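Galactose-binding lectin (Arachis hypogaea, PDB 6VAW) binds D-galactose and galactose-bearing glycans as a homotetrameric legume lectin whose sugar-binding subunits each carry a calcium and a manganese ion. Local coordinates at residues Thr94-Pro97 with Ala98-Gly102. Numbering follows the deposited sequence.
Sequences TQIP and AGSIG
A type II beta turn runs from P97 to S100, with A98 and G99 at its corners, closed by a weak hydrogen bond from S100 N to P97 O (3.1 Å) that is strongly bent, with an N-H...O angle of 125°. A98 is extended, and the positive phi of G99 (70°), expected at the second corner of this turn type, is readily adopted without a side chain. Across the turn, I96 CG2 meets S100 CB at 3.8 Å, methyl against methylene. That branch of I96 lies anti to its own backbone N, which carries it forward to S100. The side chains of I96 and S100 both also touch V43 of strand 43-53, next to the outermost strand 18-22 of the seven-stranded sheet. S100 CB also approaches P97 O, at 3.2 Å. The S100 hydroxyl, beside the carbonyl carbon, accepts a fairly straight bond from G102 N to S100 OG (3.2 Å, 159°), an ST turn. S100 thus links two consecutive turns in the loop between strands 84-91 and 114-115, the second leading into G103 and G104 of the ligand pocket. The turn's own bond being weak, the hydroxyl adds a second, better-aligned link just after it.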
ATOM      1  N   THR A  94      19.034  19.448   9.255  1.00 33.51           N
ATOM      2  CA  THR A  94      19.228  19.128  10.670  1.00 32.25           C
ATOM      3  C   THR A  94      20.434  18.206  10.918  1.00 34.42           C
ATOM      4  O   THR A  94      20.654  17.208  10.225  1.00 33.81           O
ATOM      5  CB  THR A  94      17.948  18.572  11.340  1.00 32.56           C
ATOM      6  OG1 THR A  94      18.150  18.519  12.738  1.00 29.55           O
ATOM      7  CG2 THR A  94      17.507  17.187  10.811  1.00 27.01           C
ATOM      8  N   GLN A  95      21.217  18.585  11.923  1.00 31.16           N
ATOM      9  CA  GLN A  95      22.400  17.858  12.375  1.00 30.54           C
ATOM     10  C   GLN A  95      22.401  17.784  13.891  1.00 32.49           C
ATOM     11  O   GLN A  95      21.782  18.621  14.547  1.00 30.84           O
ATOM     12  CB  GLN A  95      23.698  18.560  11.889  1.00 31.90           C
ATOM     13  CG  GLN A  95      23.946  18.548  10.364  1.00 54.56           C
ATOM     14  CD  GLN A  95      24.235  17.186   9.757  1.00 72.37           C
ATOM     15  OE1 GLN A  95      23.723  16.847   8.687  1.00 67.65           O
ATOM     16  NE2 GLN A  95      25.079  16.385  10.398  1.00 62.35           N
ATOM     17  N   ILE A  96      23.125  16.806  14.467  1.00 29.82           N
ATOM     18  CA  ILE A  96      23.316  16.762  15.928  1.00 29.25           C
ATOM     19  C   ILE A  96      23.890  18.131  16.356  1.00 35.48           C
ATOM     20  O   ILE A  96      24.819  18.603  15.703  1.00 35.56           O
ATOM     21  CB  ILE A  96      24.233  15.582  16.364  1.00 29.92           C
ATOM     22  CG1 ILE A  96      23.594  14.224  16.014  1.00 28.79           C
ATOM     23  CG2 ILE A  96      24.574  15.661  17.872  1.00 29.75           C
ATOM     24  CD1 ILE A  96      24.532  13.004  16.104  1.00 26.60           C
ATOM     25  N   PRO A  97      23.314  18.821  17.369  1.00 34.82           N
ATOM     26  CA  PRO A  97      23.856  20.133  17.770  1.00 35.14           C
ATOM     27  C   PRO A  97      25.358  20.070  18.070  1.00 39.31           C
ATOM     28  O   PRO A  97      25.825  19.106  18.685  1.00 36.26           O
ATOM     29  CB  PRO A  97      23.047  20.474  19.019  1.00 36.73           C
ATOM     30  CG  PRO A  97      21.776  19.736  18.863  1.00 42.11           C
ATOM     31  CD  PRO A  97      22.166  18.444  18.222  1.00 37.58           C
ATOM     32  N   ALA A  98      26.125  21.037  17.547  1.00 39.30           N
ATOM     33  CA  ALA A  98      27.586  21.051  17.743  1.00 40.14           C
ATOM     34  C   ALA A  98      27.923  21.177  19.229  1.00 44.27           C
ATOM     35  O   ALA A  98      27.314  21.982  19.936  1.00 43.37           O
ATOM     36  CB  ALA A  98      28.230  22.167  16.942  1.00 41.16           C
ATOM     37  N   GLY A  99      28.827  20.312  19.684  1.00 41.03           N
ATOM     38  CA  GLY A  99      29.250  20.227  21.081  1.00 40.60           C
ATOM     39  C   GLY A  99      28.166  19.678  21.987  1.00 42.70           C
ATOM     40  O   GLY A  99      28.121  20.021  23.166  1.00 42.98           O
ATOM     41  N   SER A 100      27.288  18.808  21.439  1.00 37.37           N
ATOM     42  CA  SER A 100      26.176  18.188  22.155  1.00 35.88           C
ATOM     43  C   SER A 100      26.620  17.460  23.422  1.00 37.01           C
ATOM     44  O   SER A 100      27.532  16.635  23.392  1.00 37.19           O
ATOM     45  CB  SER A 100      25.428  17.207  21.256  1.00 37.29           C
ATOM     46  OG  SER A 100      24.367  16.614  21.982  1.00 36.24           O
ATOM     47  N   ILE A 101      25.928  17.749  24.522  1.00 31.20           N
ATOM     48  CA  ILE A 101      26.198  17.130  25.814  1.00 30.84           C
ATOM     49  C   ILE A 101      25.365  15.843  25.970  1.00 30.98           C
ATOM     50  O   ILE A 101      25.459  15.175  27.006  1.00 28.93           O
ATOM     51  CB  ILE A 101      25.975  18.124  26.991  1.00 34.25           C
ATOM     52  CG1 ILE A 101      24.539  18.689  27.025  1.00 34.26           C
ATOM     53  CG2 ILE A 101      27.036  19.250  26.995  1.00 36.68           C
ATOM     54  CD1 ILE A 101      24.035  18.967  28.396  1.00 40.96           C
ATOM     55  N   GLY A 102      24.580  15.500  24.939  1.00 25.23           N
ATOM     56  CA  GLY A 102      23.712  14.335  24.976  1.00 24.36           C
ATOM     57  C   GLY A 102      22.775  14.474  26.153  1.00 26.15           C
ATOM     58  O   GLY A 102      22.190  15.548  26.366  1.00 26.57           O
TER